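Local coordinates for protein diaminopimelate decarboxylase (Methanocaldococcus jannaschii, PDB 1TWI) that catalyses the pyridoxal-phosphate-dependent decarboxylation of meso-diaminopimelate to L-lysine, the last step of lysine biosynthesis by the diaminopimelate pathway, at residues T30-M35 and R402-S407. Numbering follows the deposited sequence.
Sequences TPLYVM and RMVLTS
Val34 and Val404 stand side by side on one face of the sheet, CG2 of Val34 lying 3.9 Å from CG2 of Val404. Leu32 flanks them, its CD2 reaching forward, at about a right angle, to Val404 CG2 while its other branch, CD1, rests on Arg402 CB at 3.7 Å. On the other flank Val34 CG1 meets Thr406 CG2, again crosswise. The opposite face carries Tyr33, Met403, Met35 and Leu405. There Tyr33 and Met403 point the same way: CB of Tyr33 touches CG of Met403 at 3.6 Å, and SD of Met403 sits obliquely, 4.5 Å from the centroid of the Tyr33 ring, in a Met-aromatic contact. With CG of Leu405 anti to its own nitrogen (chi1 -179°), CD1 swings back to the neighbouring strand and packs against the CB and carbonyl oxygen of Met35.

Between these two apolar layers runs a parallel ladder. Tyr33 N gives to Arg402 O almost straight (176°) but long at 3.2 Å, Val404 N gives to Tyr33 O, Met35 N to Val404 O at 2.8 Å, and Thr406 N to Met35 O. Near the two ends of strand 402-407, Arg402 NE forms a salt bridge with Glu416 and the hydroxyl of Thr406 is bonded to Asp17; on the Met403 face Tyr33 OH is bonded to Asp326 O.

The pair builds an N-terminal strand into the beta domain that accompanies the TIM-type barrel in this decarboxylase family. The Tyr33 side chain lies about 8 Å from those of Arg329 and Tyr387, probable substrate-binding residues, so its face looks toward the substrate site. Strand 300-311 runs antiparallel to 32-36, strand 410-415 antiparallel to 402-407, and helix 21-28 covers the valine face through Leu24 and Phe28.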
loop_
_atom_site.group_PDB
_atom_site.type_symbol
_atom_site.label_atom_id
_atom_site.label_comp_id
_atom_site.label_asym_id
_atom_site.label_seq_id
_atom_site.Cartn_x
_atom_site.Cartn_y
_atom_site.Cartn_z
ATOM N N THR A 30 0.151 20.718 5.063
ATOM C CA THR A 30 0.237 19.784 3.932
ATOM C C THR A 30 1.047 18.541 4.411
ATOM O O THR A 30 1.840 18.667 5.327
ATOM C CB THR A 30 0.984 20.448 2.740
ATOM O OG1 THR A 30 2.123 21.139 3.237
ATOM C CG2 THR A 30 0.097 21.472 2.043
ATOM N N PRO A 31 0.880 17.359 3.769
ATOM C CA PRO A 31 -0.055 17.101 2.668
ATOM C C PRO A 31 -1.480 17.125 3.164
ATOM O O PRO A 31 -1.735 16.830 4.320
ATOM C CB PRO A 31 0.375 15.724 2.156
ATOM C CG PRO A 31 0.807 15.032 3.408
ATOM C CD PRO A 31 1.582 16.120 4.170
ATOM N N LEU A 32 -2.436 17.473 2.305
ATOM C CA LEU A 32 -3.835 17.560 2.750
ATOM C C LEU A 32 -4.848 17.027 1.716
ATOM O O LEU A 32 -4.809 17.442 0.566
ATOM C CB LEU A 32 -4.196 19.056 2.995
ATOM C CG LEU A 32 -5.578 19.436 3.522
ATOM C CD1 LEU A 32 -5.606 19.044 4.995
ATOM C CD2 LEU A 32 -5.838 20.960 3.431
ATOM N N TYR A 33 -5.773 16.172 2.136
ATOM C CA TYR A 33 -6.848 15.714 1.249
ATOM C C TYR A 33 -7.988 16.707 1.432
ATOM O O TYR A 33 -8.311 17.100 2.582
ATOM C CB TYR A 33 -7.391 14.346 1.678
ATOM C CG TYR A 33 -6.661 13.165 1.055
ATOM C CD1 TYR A 33 -7.011 12.701 -0.214
ATOM C CD2 TYR A 33 -5.655 12.498 1.732
ATOM C CE1 TYR A 33 -6.391 11.603 -0.782
ATOM C CE2 TYR A 33 -4.999 11.372 1.150
ATOM C CZ TYR A 33 -5.393 10.949 -0.112
ATOM O OH TYR A 33 -4.830 9.853 -0.743
ATOM N N VAL A 34 -8.606 17.131 0.330
ATOM C CA VAL A 34 -9.771 18.026 0.432
ATOM C C VAL A 34 -10.900 17.230 -0.289
ATOM O O VAL A 34 -10.770 16.832 -1.469
ATOM C CB VAL A 34 -9.516 19.378 -0.309
ATOM C CG1 VAL A 34 -10.785 20.330 -0.229
ATOM C CG2 VAL A 34 -8.280 20.081 0.326
ATOM N N MET A 35 -12.011 17.028 0.389
ATOM C CA MET A 35 -13.115 16.304 -0.197
ATOM C C MET A 35 -14.219 17.302 -0.389
ATOM O O MET A 35 -14.598 17.968 0.584
ATOM C CB MET A 35 -13.597 15.193 0.761
ATOM C CG MET A 35 -12.563 14.032 0.882
ATOM S SD MET A 35 -12.324 13.112 -0.725
ATOM C CE MET A 35 -13.835 12.272 -0.888
ATOM N N ARG A 402 -3.960 14.693 7.100
ATOM C CA ARG A 402 -5.233 15.289 7.488
ATOM C C ARG A 402 -6.117 15.302 6.254
ATOM O O ARG A 402 -5.602 15.231 5.150
ATOM C CB ARG A 402 -5.035 16.746 7.878
ATOM C CG ARG A 402 -4.874 16.964 9.355
ATOM C CD ARG A 402 -4.614 18.432 9.663
ATOM N NE ARG A 402 -4.884 18.708 11.066
ATOM C CZ ARG A 402 -4.854 19.931 11.586
ATOM N NH1 ARG A 402 -4.530 20.997 10.801
ATOM N NH2 ARG A 402 -5.221 20.103 12.861
ATOM N N MET A 403 -7.433 15.412 6.469
ATOM C CA MET A 403 -8.407 15.549 5.392
ATOM C C MET A 403 -9.470 16.539 5.869
ATOM O O MET A 403 -9.889 16.463 7.034
ATOM C CB MET A 403 -9.177 14.258 5.089
ATOM C CG MET A 403 -8.270 13.047 4.869
ATOM S SD MET A 403 -9.092 11.813 3.743
ATOM C CE MET A 403 -10.609 11.360 4.805
ATOM N N VAL A 404 -9.936 17.414 4.966
ATOM C CA VAL A 404 -10.998 18.346 5.301
ATOM C C VAL A 404 -12.125 18.131 4.285
ATOM O O VAL A 404 -11.896 17.559 3.180
ATOM C CB VAL A 404 -10.562 19.839 5.234
ATOM C CG1 VAL A 404 -9.571 20.158 6.360
ATOM C CG2 VAL A 404 -9.892 20.172 3.871
ATOM N N LEU A 405 -13.330 18.553 4.682
ATOM C CA LEU A 405 -14.528 18.491 3.860
ATOM C C LEU A 405 -14.926 19.952 3.577
ATOM O O LEU A 405 -15.053 20.754 4.525
ATOM C CB LEU A 405 -15.689 17.801 4.598
ATOM C CG LEU A 405 -16.988 17.681 3.762
ATOM C CD1 LEU A 405 -16.940 16.552 2.726
ATOM C CD2 LEU A 405 -18.141 17.478 4.702
ATOM N N THR A 406 -15.049 20.317 2.291
ATOM C CA THR A 406 -15.463 21.668 1.930
ATOM C C THR A 406 -16.937 21.505 1.660
ATOM O O THR A 406 -17.352 20.620 0.907
ATOM C CB THR A 406 -14.739 22.222 0.660
ATOM O OG1 THR A 406 -14.825 21.254 -0.389
ATOM C CG2 THR A 406 -13.288 22.561 0.968
ATOM N N SER A 407 -17.711 22.403 2.250
ATOM C CA SER A 407 -19.159 22.341 2.242
ATOM C C SER A 407 -19.728 23.765 2.222
ATOM O O SER A 407 -19.016 24.732 2.536
ATOM C CB SER A 407 -19.574 21.629 3.544
ATOM O OG SER A 407 -20.934 21.842 3.895
#